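Local atomic coordinates of proteasome accessory factor B/C (PafBC) (Paenarthrobacter aurescens, PDB entry 6SJ9), a protein that acts as a transcriptional regulator of the bacterial DNA damage response, combining winged helix-turn-helix modules, which probably bind DNA, with WYL domains. Residues P162-Y167 / S217-G222; E176-E181 / G196-R201; Q497-G502 / V522-L527; L505-F510 / D552-L557. All coordinates share one frame; numbering follows the deposited sequence.

Contact 1 of 4, residues P162-Y167 / S217-G222; sequences PIRFGY and SVLTTG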
loop_
_atom_site.group_PDB
_atom_site.type_symbol
_atom_site.label_atom_id
_atom_site.label_comp_id
_atom_site.label_asym_id
_atom_site.label_seq_id
_atom_site.Cartn_x
_atom_site.Cartn_y
_atom_site.Cartn_z
ATOM N N PRO A 162 0.754 27.051 18.015
ATOM C CA PRO A 162 0.936 27.544 16.645
ATOM C C PRO A 162 2.229 26.953 16.067
ATOM O O PRO A 162 3.063 26.387 16.799
ATOM C CB PRO A 162 0.995 29.074 16.807
ATOM C CG PRO A 162 1.410 29.289 18.238
ATOM C CD PRO A 162 1.108 28.039 19.072
ATOM N N ILE A 163 2.385 27.064 14.743
ATOM C CA ILE A 163 3.534 26.504 14.038
ATOM C C ILE A 163 4.119 27.546 13.086
ATOM O O ILE A 163 3.507 28.574 12.780
ATOM C CB ILE A 163 3.188 25.229 13.207
ATOM C CG1 ILE A 163 2.181 25.568 12.118
ATOM C CG2 ILE A 163 2.612 24.159 14.107
ATOM C CD1 ILE A 163 1.751 24.345 11.251
ATOM N N ARG A 164 5.328 27.254 12.616
ATOM C CA ARG A 164 5.970 28.034 11.564
ATOM C C ARG A 164 6.685 27.091 10.602
ATOM O O ARG A 164 7.152 26.010 10.982
ATOM C CB ARG A 164 6.894 29.107 12.176
ATOM C CG ARG A 164 8.382 29.047 11.887
ATOM C CD ARG A 164 9.159 29.724 13.019
ATOM N NE ARG A 164 8.422 30.890 13.492
ATOM C CZ ARG A 164 8.513 31.414 14.724
ATOM N NH1 ARG A 164 9.318 30.883 15.657
ATOM N NH2 ARG A 164 7.748 32.465 15.046
ATOM N N PHE A 165 6.737 27.488 9.334
ATOM C CA PHE A 165 7.355 26.655 8.302
ATOM C C PHE A 165 7.624 27.494 7.067
ATOM O O PHE A 165 6.983 28.538 6.839
ATOM C CB PHE A 165 6.513 25.450 7.864
ATOM C CG PHE A 165 5.121 25.810 7.472
ATOM C CD1 PHE A 165 4.808 26.111 6.136
ATOM C CD2 PHE A 165 4.124 25.922 8.447
ATOM C CE1 PHE A 165 3.495 26.490 5.803
ATOM C CE2 PHE A 165 2.830 26.273 8.104
ATOM C CZ PHE A 165 2.511 26.585 6.805
ATOM N N GLY A 166 8.620 27.043 6.302
ATOM C CA GLY A 166 8.888 27.649 5.012
ATOM C C GLY A 166 7.844 27.237 3.988
ATOM O O GLY A 166 7.470 26.072 3.886
ATOM N N TYR A 167 7.368 28.206 3.218
ATOM C CA TYR A 167 6.322 27.935 2.245
ATOM C C TYR A 167 6.637 28.617 0.924
ATOM O O TYR A 167 6.838 29.834 0.886
ATOM C CB TYR A 167 4.947 28.384 2.721
ATOM C CG TYR A 167 3.900 27.756 1.864
ATOM C CD1 TYR A 167 3.707 26.388 1.917
ATOM C CD2 TYR A 167 3.108 28.508 1.019
ATOM C CE1 TYR A 167 2.755 25.767 1.162
ATOM C CE2 TYR A 167 2.138 27.887 0.216
ATOM C CZ TYR A 167 1.980 26.515 0.295
ATOM O OH TYR A 167 1.049 25.857 -0.456
ATOM N N SER A 217 8.227 23.609 12.440
ATOM C CA SER A 217 8.603 23.876 13.825
ATOM C C SER A 217 7.345 24.193 14.663
ATOM O O SER A 217 6.609 25.162 14.377
ATOM C CB SER A 217 9.675 24.958 13.879
ATOM O OG SER A 217 9.181 26.227 13.548
ATOM N N VAL A 218 7.072 23.325 15.641
ATOM C CA VAL A 218 5.967 23.481 16.575
ATOM C C VAL A 218 6.381 24.447 17.688
ATOM O O VAL A 218 7.290 24.143 18.465
ATOM C CB VAL A 218 5.581 22.128 17.151
ATOM C CG1 VAL A 218 4.323 22.252 18.042
ATOM C CG2 VAL A 218 5.261 21.142 16.021
ATOM N N LEU A 219 5.664 25.583 17.826
ATOM C CA LEU A 219 6.036 26.590 18.846
ATOM C C LEU A 219 5.394 26.231 20.190
ATOM O O LEU A 219 4.347 26.772 20.601
ATOM C CB LEU A 219 5.611 27.976 18.393
ATOM C CG LEU A 219 6.095 28.267 16.967
ATOM C CD1 LEU A 219 5.757 29.726 16.622
ATOM C CD2 LEU A 219 7.658 28.009 16.879
ATOM N N THR A 220 6.078 25.338 20.907
ATOM C CA THR A 220 5.638 24.766 22.180
ATOM C C THR A 220 5.666 25.792 23.314
ATOM O O THR A 220 5.324 25.416 24.432
ATOM C CB THR A 220 6.482 23.528 22.595
ATOM O OG1 THR A 220 7.840 23.917 22.716
ATOM C CG2 THR A 220 6.364 22.370 21.576
ATOM N N THR A 221 6.159 26.997 23.068
ATOM C CA THR A 221 6.005 28.087 24.014
ATOM C C THR A 221 4.682 28.835 23.856
ATOM O O THR A 221 4.399 29.720 24.671
ATOM C CB THR A 221 7.105 29.131 23.826
ATOM O OG1 THR A 221 7.143 29.500 22.432
ATOM C CG2 THR A 221 8.456 28.569 24.231
ATOM N N GLY A 222 3.935 28.593 22.770
ATOM C CA GLY A 222 2.761 29.364 22.443
ATOM C C GLY A 222 1.458 28.594 22.624
ATOM O O GLY A 222 1.441 27.376 22.786
#
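The guanidinium of R164 carries the branched end of L219 over one face: L219 CD1 lies toward the rim, 3.7 Å from R164 CZ, and L219 CD2 comes within 3.5 Å of R164 NH1. The two side chains cross at about a right angle. R164 NH2 is drawn to E179 on the adjoining strand by a salt bridge, and the arginine chain bends at chi3 (-37°), its aliphatic part passing S217 with R164 CG 3.4 Å from S217 OG. Two donors share R164 O. S217 N meets it at 3.0 Å, while S217 OG approaches at 3.3 Å from above the carbonyl plane. With R164 N bonded in return to S217 O, these residues form a hydrogen-bonded antiparallel pair; I163 and V218 form the adjacent non-hydrogen-bonded one. L219 N then reaches P162 O at 2.9 Å, after which a type I turn from L219 to G222 brings the glycine backbone against the proline ring, G222 C lying 3.6 Å from P162 CD. On the opposite face from R164, I163 and V218 both pack on A156 of helix 147-159. The short strand 217-218 thus borders strand 163-168, whose other edge pairs with strand 175-188 in the WYL-domain sheet.

Contact 2 of 4, residues E176-E181 / G196-R201; sequences EVREVE and GLDRGR
R201 meets the carboxylate of E176 end-on, one nitrogen to each oxygen, although E176 is poorly ordered and the detail should be read with that in mind. R201 NH2 lies 2.6 Å from E176 OE2, which it approaches from above the carboxylate plane, whereas R201 NH1 reaches E176 OE1 at 3.1 Å on its syn side. An extended glutamate chain, with CG anti to the backbone N (chi1 -177°), carries the carboxylate out to this partner. The flat group of R201 is stacked on that of R178, the planes 13° apart. Such a pairing of like charges is probably eased by the two carboxylates: E176 lies at the edge of R201, and D198 at the edge of R178. D198 OD2 takes a bond from R178 NH1 at 2.7 Å and a weak one from R178 NE. Its other oxygen, OD1, accepts from R201 N at 3.0 Å, an Asx motif, and more weakly from G200 N.

These side chains sit where strand 191-198 of a beta hairpin leaves its partner, strand 175-188, within the Sm-like sheet of the WYL domain. V180 and D198 form a non-hydrogen-bonded antiparallel pair. In the next pair E181 N donates to L197 O and L197 N to E181 O, while E179 O receives R199 N just past the strand end. R199 bends at chi2 and chi3 to turn its head back along the hairpin. There R199 NH1 bonds to E181 OE2 at 2.9 Å, on the syn side, with the carboxylate steeply turned against the guanidinium and E181 OE1 3.6 Å from L197 CD2.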
loop_
_atom_site.group_PDB
_atom_site.type_symbol
_atom_site.label_atom_id
_atom_site.label_comp_id
_atom_site.label_asym_id
_atom_site.label_seq_id
_atom_site.Cartn_x
_atom_site.Cartn_y
_atom_site.Cartn_z
ATOM N N GLU A 176 8.993 31.702 1.834
ATOM C CA GLU A 176 8.501 32.597 2.867
ATOM C C GLU A 176 8.102 31.791 4.089
ATOM O O GLU A 176 7.493 30.724 3.962
ATOM C CB GLU A 176 7.313 33.408 2.337
ATOM C CG GLU A 176 6.747 34.436 3.281
ATOM C CD GLU A 176 5.547 35.151 2.673
ATOM O OE1 GLU A 176 5.153 34.774 1.541
ATOM O OE2 GLU A 176 4.992 36.070 3.324
ATOM N N VAL A 177 8.509 32.278 5.263
ATOM C CA VAL A 177 8.170 31.620 6.517
ATOM C C VAL A 177 6.775 32.071 6.913
ATOM O O VAL A 177 6.510 33.270 7.036
ATOM C CB VAL A 177 9.196 31.970 7.611
ATOM C CG1 VAL A 177 8.799 31.360 8.956
ATOM C CG2 VAL A 177 10.581 31.477 7.205
ATOM N N ARG A 178 5.885 31.111 7.139
ATOM C CA ARG A 178 4.504 31.405 7.489
ATOM C C ARG A 178 4.276 31.045 8.953
ATOM O O ARG A 178 4.841 30.061 9.452
ATOM C CB ARG A 178 3.564 30.600 6.605
ATOM C CG ARG A 178 3.880 30.700 5.085
ATOM C CD ARG A 178 3.726 32.139 4.600
ATOM N NE ARG A 178 2.312 32.531 4.546
ATOM C CZ ARG A 178 1.550 32.365 3.442
ATOM N NH1 ARG A 178 0.254 32.721 3.407
ATOM N NH2 ARG A 178 2.101 31.840 2.355
ATOM N N GLU A 179 3.438 31.841 9.627
ATOM C CA GLU A 179 3.101 31.644 11.033
ATOM C C GLU A 179 1.643 31.270 11.059
ATOM O O GLU A 179 0.785 32.091 10.695
ATOM C CB GLU A 179 3.302 32.914 11.860
ATOM C CG GLU A 179 4.630 33.643 11.646
ATOM C CD GLU A 179 5.778 32.954 12.354
ATOM O OE1 GLU A 179 6.921 33.161 11.930
ATOM O OE2 GLU A 179 5.533 32.194 13.327
ATOM N N VAL A 180 1.367 30.035 11.463
ATOM C CA VAL A 180 0.053 29.463 11.268
ATOM C C VAL A 180 -0.456 28.865 12.573
ATOM O O VAL A 180 0.273 28.158 13.269
ATOM C CB VAL A 180 0.119 28.413 10.130
ATOM C CG1 VAL A 180 -1.158 27.681 9.991
ATOM C CG2 VAL A 180 0.455 29.100 8.813
ATOM N N GLU A 181 -1.743 29.037 12.822
ATOM C CA GLU A 181 -2.453 28.272 13.824
ATOM C C GLU A 181 -3.205 27.143 13.119
ATOM O O GLU A 181 -4.178 27.420 12.375
ATOM C CB GLU A 181 -3.410 29.200 14.584
ATOM C CG GLU A 181 -2.648 30.335 15.317
ATOM C CD GLU A 181 -3.546 31.427 15.895
ATOM O OE1 GLU A 181 -4.793 31.300 15.812
ATOM O OE2 GLU A 181 -3.011 32.411 16.433
ATOM N N GLY A 196 -5.400 26.601 8.168
ATOM C CA GLY A 196 -5.278 27.207 9.477
ATOM C C GLY A 196 -5.320 28.714 9.346
ATOM O O GLY A 196 -5.439 29.263 8.241
ATOM N N LEU A 197 -5.294 29.381 10.514
ATOM C CA LEU A 197 -5.270 30.844 10.536
ATOM C C LEU A 197 -3.822 31.295 10.317
ATOM O O LEU A 197 -2.942 31.041 11.146
ATOM C CB LEU A 197 -5.839 31.360 11.858
ATOM C CG LEU A 197 -5.820 32.886 12.057
ATOM C CD1 LEU A 197 -6.685 33.453 10.949
ATOM C CD2 LEU A 197 -6.468 33.297 13.371
ATOM N N ASP A 198 -3.561 31.939 9.191
ATOM C CA ASP A 198 -2.262 32.528 8.921
ATOM C C ASP A 198 -2.204 33.870 9.635
ATOM O O ASP A 198 -2.910 34.797 9.251
ATOM C CB ASP A 198 -2.098 32.713 7.417
ATOM C CG ASP A 198 -0.710 33.192 7.026
ATOM O OD1 ASP A 198 -0.208 34.146 7.654
ATOM O OD2 ASP A 198 -0.142 32.635 6.062
ATOM N N ARG A 199 -1.383 33.978 10.685
ATOM C CA ARG A 199 -1.350 35.203 11.472
ATOM C C ARG A 199 -0.679 36.323 10.709
ATOM O O ARG A 199 -0.928 37.485 11.031
ATOM C CB ARG A 199 -0.645 35.005 12.811
ATOM C CG ARG A 199 -1.362 34.118 13.751
ATOM C CD ARG A 199 -2.837 34.438 13.848
ATOM N NE ARG A 199 -3.147 35.791 14.277
ATOM C CZ ARG A 199 -3.687 36.092 15.465
ATOM N NH1 ARG A 199 -3.973 35.128 16.323
ATOM N NH2 ARG A 199 -3.949 37.354 15.793
ATOM N N GLY A 200 0.174 35.993 9.723
ATOM C CA GLY A 200 0.781 37.027 8.890
ATOM C C GLY A 200 -0.214 37.722 7.976
ATOM O O GLY A 200 -0.126 38.935 7.753
ATOM N N ARG A 201 -1.192 36.980 7.466
ATOM C CA ARG A 201 -2.259 37.541 6.659
ATOM C C ARG A 201 -3.510 37.843 7.479
ATOM O O ARG A 201 -4.424 38.492 6.967
ATOM C CB ARG A 201 -2.629 36.579 5.534
ATOM C CG ARG A 201 -1.773 36.657 4.262
ATOM C CD ARG A 201 -0.281 36.448 4.476
ATOM N NE ARG A 201 0.381 36.197 3.196
ATOM C CZ ARG A 201 1.683 35.965 3.052
ATOM N NH1 ARG A 201 2.181 35.740 1.841
ATOM N NH2 ARG A 201 2.488 35.960 4.110
#

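Contact 3 of 4, residues Q497-G502 / V522-L527; sequences QAIREG and VDPLRL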
loop_
_atom_site.group_PDB
_atom_site.type_symbol
_atom_site.label_atom_id
_atom_site.label_comp_id
_atom_site.label_asym_id
_atom_site.label_seq_id
_atom_site.Cartn_x
_atom_site.Cartn_y
_atom_site.Cartn_z
ATOM N N GLN A 497 0.719 -32.450 5.786
ATOM C CA GLN A 497 0.580 -33.493 6.762
ATOM C C GLN A 497 1.179 -33.070 8.099
ATOM O O GLN A 497 0.602 -33.339 9.164
ATOM C CB GLN A 497 1.276 -34.740 6.232
ATOM C CG GLN A 497 1.242 -35.897 7.175
ATOM C CD GLN A 497 1.811 -37.200 6.538
ATOM O OE1 GLN A 497 1.126 -37.903 5.794
ATOM N NE2 GLN A 497 3.076 -37.483 6.818
ATOM N N ALA A 498 2.306 -32.352 8.061
ATOM C CA ALA A 498 2.925 -31.914 9.325
ATOM C C ALA A 498 2.001 -30.973 10.085
ATOM O O ALA A 498 1.881 -31.067 11.309
ATOM C CB ALA A 498 4.299 -31.268 9.066
ATOM N N ILE A 499 1.351 -30.051 9.373
ATOM C CA ILE A 499 0.405 -29.130 10.016
ATOM C C ILE A 499 -0.732 -29.916 10.632
ATOM O O ILE A 499 -1.096 -29.713 11.798
ATOM C CB ILE A 499 -0.126 -28.092 9.011
ATOM C CG1 ILE A 499 1.016 -27.126 8.586
ATOM C CG2 ILE A 499 -1.359 -27.339 9.641
ATOM C CD1 ILE A 499 0.635 -26.216 7.385
ATOM N N ARG A 500 -1.293 -30.847 9.859
ATOM C CA ARG A 500 -2.440 -31.612 10.326
ATOM C C ARG A 500 -2.106 -32.488 11.528
ATOM O O ARG A 500 -2.897 -32.584 12.466
ATOM C CB ARG A 500 -2.960 -32.502 9.187
ATOM C CG ARG A 500 -4.363 -33.059 9.437
ATOM C CD ARG A 500 -4.831 -33.972 8.278
ATOM N NE ARG A 500 -3.965 -35.144 8.135
ATOM C CZ ARG A 500 -3.229 -35.406 7.048
ATOM N NH1 ARG A 500 -3.259 -34.579 5.989
ATOM N NH2 ARG A 500 -2.458 -36.493 7.019
ATOM N N GLU A 501 -0.930 -33.107 11.538
ATOM C CA GLU A 501 -0.525 -33.993 12.615
ATOM C C GLU A 501 0.297 -33.314 13.702
ATOM O O GLU A 501 0.701 -33.986 14.647
ATOM C CB GLU A 501 0.229 -35.185 12.022
ATOM C CG GLU A 501 -0.706 -35.969 11.066
ATOM C CD GLU A 501 0.000 -37.084 10.308
ATOM O OE1 GLU A 501 1.229 -37.318 10.473
ATOM O OE2 GLU A 501 -0.699 -37.715 9.503
ATOM N N GLY A 502 0.548 -32.012 13.619
ATOM C CA GLY A 502 1.268 -31.380 14.718
ATOM C C GLY A 502 2.760 -31.723 14.754
ATOM O O GLY A 502 3.331 -31.826 15.839
ATOM N N VAL A 522 11.534 -26.110 11.950
ATOM C CA VAL A 522 10.390 -25.200 11.895
ATOM C C VAL A 522 9.108 -25.899 12.344
ATOM O O VAL A 522 8.918 -27.100 12.128
ATOM C CB VAL A 522 10.188 -24.594 10.487
ATOM C CG1 VAL A 522 11.446 -24.055 10.024
ATOM C CG2 VAL A 522 9.728 -25.652 9.476
ATOM N N ASP A 523 8.219 -25.115 12.962
ATOM C CA ASP A 523 6.857 -25.529 13.253
ATOM C C ASP A 523 6.019 -25.004 12.108
ATOM O O ASP A 523 5.744 -23.798 12.059
ATOM C CB ASP A 523 6.347 -24.956 14.584
ATOM C CG ASP A 523 7.204 -25.366 15.788
ATOM O OD1 ASP A 523 7.684 -26.530 15.861
ATOM O OD2 ASP A 523 7.317 -24.533 16.718
ATOM N N PRO A 524 5.608 -25.839 11.164
ATOM C CA PRO A 524 4.739 -25.357 10.075
ATOM C C PRO A 524 3.390 -24.912 10.618
ATOM O O PRO A 524 2.780 -25.585 11.444
ATOM C CB PRO A 524 4.596 -26.571 9.154
ATOM C CG PRO A 524 4.842 -27.733 10.042
ATOM C CD PRO A 524 5.895 -27.285 11.057
ATOM N N LEU A 525 2.913 -23.781 10.113
ATOM C CA LEU A 525 1.653 -23.201 10.576
ATOM C C LEU A 525 0.574 -23.128 9.505
ATOM O O LEU A 525 -0.538 -23.611 9.741
ATOM C CB LEU A 525 1.922 -21.776 11.110
ATOM C CG LEU A 525 2.918 -21.721 12.296
ATOM C CD1 LEU A 525 3.210 -20.314 12.776
ATOM C CD2 LEU A 525 2.409 -22.546 13.519
ATOM N N ARG A 526 0.865 -22.516 8.352
ATOM C CA ARG A 526 -0.115 -22.286 7.293
ATOM C C ARG A 526 0.552 -22.393 5.942
ATOM O O ARG A 526 1.650 -21.878 5.740
ATOM C CB ARG A 526 -0.738 -20.882 7.389
ATOM C CG ARG A 526 -1.796 -20.810 8.460
ATOM C CD ARG A 526 -2.492 -19.451 8.407
ATOM N NE ARG A 526 -1.577 -18.416 8.924
ATOM C CZ ARG A 526 -1.964 -17.167 9.138
ATOM N NH1 ARG A 526 -3.243 -16.813 8.870
ATOM N NH2 ARG A 526 -1.105 -16.304 9.632
ATOM N N LEU A 527 -0.150 -22.998 5.023
ATOM C CA LEU A 527 0.217 -23.073 3.625
ATOM C C LEU A 527 -0.785 -22.225 2.833
ATOM O O LEU A 527 -1.994 -22.400 2.995
ATOM C CB LEU A 527 0.183 -24.535 3.222
ATOM C CG LEU A 527 0.766 -25.130 1.977
ATOM C CD1 LEU A 527 2.189 -24.707 1.795
ATOM C CD2 LEU A 527 0.613 -26.653 2.180
#
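I499 and A498 of helix 489-501 rest on P524 of strand 517-530, part of the helix-on-sheet packing of a WYL domain, whose Sm-like fold places an N-terminal helix against a strongly bent antiparallel sheet. The short segments cross steeply, at 101° between their directions, and their axes approach to 7.7 Å. Contact between them is apolar.

I499 carries most of it. Its CG1 branch stands beside the backbone N, anti to the carbonyl carbon (chi1 -68°), and CD1 continues outward in a nearly straight line (chi2 169°). The side chain therefore reaches obliquely over the strand, and it and the proline ring slide past each other in opposite directions. I499 CG1 lies 3.7 Å from P524 CB, and further out the CD1 methyl settles beside the L525 carbonyl rather than on a side chain. The other branch, CG2, is anti to the backbone N and also faces L525 O. A498, one residue earlier, has just its CB to offer.

The proline ring, puckered C-gamma endo, points at the helix and presents CB to one neighbour and CG to the other. L527 also faces the helix, but its side chain also packs on F492, I495 and T496, in earlier turns. L525 and R526 turn the other way and lie together opposite E537 in a classic beta bulge, with R526 held by salt bridges to E537 and E346. A Schellman motif at G502, which has positive phi, closes the helix. Over the strand, I499 CD1 lies 3.7 Å from L525 O and 3.8 Å from R526 N, while A498 CB touches P524 CG at 3.7 Å.

Contact 4 of 4, residues L505-F510 / D552-L557; sequences LRLRYF and DRVESL
R553 holds the carbonyl oxygen of F510 side-on: a bend at chi3 (20°) brings its nitrogens round, so that R553 NH2 donates to F510 O at 2.8 Å and R553 NE at 3.0 Å, the oxygen lying in the guanidinium plane. Y509 lies over one face of that guanidinium, the planes 22° apart, and Y509 CE1 rests 3.4 Å from R553 CB. From the neighbouring segment, E555 CB sits over one face of the F510 ring in a CH-pi contact. The Y509 and F510 rings leave on different sides of the strand, with L507 on the Y509 side; there L507 CD1 meets L557 CD2 at 3.6 Å and V554 CG2 at 3.9 Å. The backbone ladder fixes these positions. R508 N reaches S556 O almost straight, at 3.0 Å, while R508 O takes E555 N at 2.8 Å and S556 N weakly, the two residues facing R508 in a classic beta bulge. A water bridges R506 O and S556 OG. Further out, D584 holds R553 NH1, the backbone N of R550 bonds to Y509 OH, and E519 forms salt bridges with R506 and R508. Strand 554-560 is thereby laid along strand 503-510, the last-to-first pairing that characterises the Sm-like five-stranded sheet of WYL domains.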
loop_
_atom_site.group_PDB
_atom_site.type_symbol
_atom_site.label_atom_id
_atom_site.label_comp_id
_atom_site.label_asym_id
_atom_site.label_seq_id
_atom_site.Cartn_x
_atom_site.Cartn_y
_atom_site.Cartn_z
ATOM N N LEU A 505 9.253 -29.917 11.475
ATOM C CA LEU A 505 9.968 -30.275 10.254
ATOM C C LEU A 505 11.396 -29.766 10.316
ATOM O O LEU A 505 11.659 -28.659 10.777
ATOM C CB LEU A 505 9.278 -29.693 8.996
ATOM C CG LEU A 505 7.889 -30.288 8.677
ATOM C CD1 LEU A 505 7.194 -29.560 7.541
ATOM C CD2 LEU A 505 8.094 -31.748 8.185
ATOM N N ARG A 506 12.297 -30.573 9.814
ATOM C CA ARG A 506 13.632 -30.128 9.467
ATOM C C ARG A 506 13.592 -29.612 8.033
ATOM O O ARG A 506 13.334 -30.384 7.117
ATOM C CB ARG A 506 14.628 -31.278 9.527
ATOM C CG ARG A 506 16.097 -30.859 9.323
ATOM C CD ARG A 506 16.570 -29.974 10.443
ATOM N NE ARG A 506 18.032 -29.821 10.474
ATOM C CZ ARG A 506 18.658 -28.968 11.271
ATOM N NH1 ARG A 506 17.941 -28.214 12.099
ATOM N NH2 ARG A 506 19.988 -28.877 11.235
ATOM N N LEU A 507 13.896 -28.332 7.854
ATOM C CA LEU A 507 13.819 -27.652 6.570
ATOM C C LEU A 507 15.226 -27.306 6.096
ATOM O O LEU A 507 16.046 -26.763 6.861
ATOM C CB LEU A 507 12.975 -26.379 6.686
ATOM C CG LEU A 507 13.173 -25.383 5.557
ATOM C CD1 LEU A 507 12.611 -25.943 4.211
ATOM C CD2 LEU A 507 12.497 -24.055 6.007
ATOM N N ARG A 508 15.506 -27.639 4.855
ATOM C CA ARG A 508 16.682 -27.167 4.129
ATOM C C ARG A 508 16.195 -26.190 3.069
ATOM O O ARG A 508 15.421 -26.565 2.193
ATOM C CB ARG A 508 17.453 -28.319 3.510
ATOM C CG ARG A 508 18.271 -29.071 4.599
ATOM C CD ARG A 508 18.930 -30.225 3.923
ATOM N NE ARG A 508 19.529 -31.124 4.862
ATOM C CZ ARG A 508 19.851 -32.368 4.530
ATOM N NH1 ARG A 508 19.592 -32.789 3.289
ATOM N NH2 ARG A 508 20.427 -33.173 5.421
ATOM N N TYR A 509 16.554 -24.926 3.209
ATOM C CA TYR A 509 15.955 -23.861 2.417
ATOM C C TYR A 509 17.057 -23.283 1.540
ATOM O O TYR A 509 18.078 -22.870 2.067
ATOM C CB TYR A 509 15.374 -22.801 3.343
ATOM C CG TYR A 509 14.478 -21.788 2.679
ATOM C CD1 TYR A 509 13.301 -22.183 2.067
ATOM C CD2 TYR A 509 14.776 -20.423 2.721
ATOM C CE1 TYR A 509 12.426 -21.271 1.462
ATOM C CE2 TYR A 509 13.909 -19.485 2.082
ATOM C CZ TYR A 509 12.737 -19.928 1.463
ATOM O OH TYR A 509 11.829 -19.043 0.882
ATOM N N PHE A 510 16.847 -23.265 0.213
ATOM C CA PHE A 510 17.806 -22.658 -0.712
ATOM C C PHE A 510 17.973 -21.162 -0.447
ATOM O O PHE A 510 17.020 -20.451 -0.161
ATOM C CB PHE A 510 17.362 -22.824 -2.170
ATOM C CG PHE A 510 17.594 -24.188 -2.730
ATOM C CD1 PHE A 510 18.853 -24.690 -2.859
ATOM C CD2 PHE A 510 16.510 -24.943 -3.183
ATOM C CE1 PHE A 510 19.054 -25.935 -3.363
ATOM C CE2 PHE A 510 16.693 -26.162 -3.712
ATOM C CZ PHE A 510 17.976 -26.671 -3.799
ATOM N N ASP A 552 8.780 -22.973 -3.447
ATOM C CA ASP A 552 9.664 -23.329 -4.539
ATOM C C ASP A 552 11.089 -23.080 -4.166
ATOM O O ASP A 552 11.947 -23.215 -5.036
ATOM C CB ASP A 552 9.323 -22.573 -5.858
ATOM C CG ASP A 552 9.561 -21.045 -5.802
ATOM O OD1 ASP A 552 10.276 -20.499 -4.924
ATOM O OD2 ASP A 552 9.021 -20.353 -6.703
ATOM N N ARG A 553 11.367 -22.723 -2.897
ATOM C CA ARG A 553 12.755 -22.661 -2.437
ATOM C C ARG A 553 13.100 -23.756 -1.443
ATOM O O ARG A 553 14.219 -23.783 -0.943
ATOM C CB ARG A 553 13.108 -21.272 -1.876
ATOM C CG ARG A 553 13.263 -20.360 -3.075
ATOM C CD ARG A 553 14.058 -19.107 -2.900
ATOM N NE ARG A 553 15.000 -19.032 -1.784
ATOM C CZ ARG A 553 15.335 -17.855 -1.273
ATOM N NH1 ARG A 553 14.796 -16.765 -1.815
ATOM N NH2 ARG A 553 16.169 -17.747 -0.262
ATOM N N VAL A 554 12.180 -24.675 -1.176
ATOM C CA VAL A 554 12.492 -25.784 -0.304
ATOM C C VAL A 554 13.427 -26.734 -1.017
ATOM O O VAL A 554 13.100 -27.245 -2.093
ATOM C CB VAL A 554 11.201 -26.496 0.116
ATOM C CG1 VAL A 554 11.522 -27.835 0.804
ATOM C CG2 VAL A 554 10.430 -25.582 1.040
ATOM N N GLU A 555 14.554 -27.050 -0.386
ATOM C CA GLU A 555 15.359 -28.141 -0.931
ATOM C C GLU A 555 14.877 -29.470 -0.389
ATOM O O GLU A 555 14.711 -30.419 -1.151
ATOM C CB GLU A 555 16.840 -27.979 -0.621
ATOM C CG GLU A 555 17.720 -28.868 -1.498
ATOM C CD GLU A 555 18.168 -30.138 -0.807
ATOM O OE1 GLU A 555 18.303 -31.169 -1.503
ATOM O OE2 GLU A 555 18.409 -30.110 0.425
ATOM N N SER A 556 14.575 -29.547 0.902
ATOM C CA SER A 556 13.937 -30.763 1.382
ATOM C C SER A 556 13.292 -30.452 2.717
ATOM O O SER A 556 13.697 -29.519 3.424
ATOM C CB SER A 556 14.944 -31.923 1.504
ATOM O OG SER A 556 15.809 -31.656 2.569
ATOM N N LEU A 557 12.276 -31.249 3.050
ATOM C CA LEU A 557 11.565 -31.149 4.322
ATOM C C LEU A 557 11.361 -32.553 4.826
ATOM O O LEU A 557 10.858 -33.390 4.068
ATOM C CB LEU A 557 10.193 -30.522 4.136
ATOM C CG LEU A 557 10.139 -29.036 3.935
ATOM C CD1 LEU A 557 8.804 -28.718 3.340
ATOM C CD2 LEU A 557 10.234 -28.427 5.284
HETATM O O HOH W 1 15.159 -31.707 5.533
#

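Contacts 1 and 2 belong to one WYL domain, contacts 3 and 4 to the other. Contact 2 is nested inside the loop closed by contact 1; their centres are 9 Å apart, and I163 N comes within 2.8 Å of V180 O where the two strands join. Contacts 3 and 4 alternate along the chain, with centres 14 Å apart and V522 N 2.8 Å from L505 O. The two groups lie on opposite sides of the chain's centre: contacts 1 and 3 have centres about 55 Å apart, contacts 2 and 4 about 61 Å. Contacts 1 and 4 appear to be comparable pairings, each joining the first strand of its WYL sheet to a strand late in the domain. None of the four includes the potassium ion's ligands, L16, T18, I81, K83 and S85.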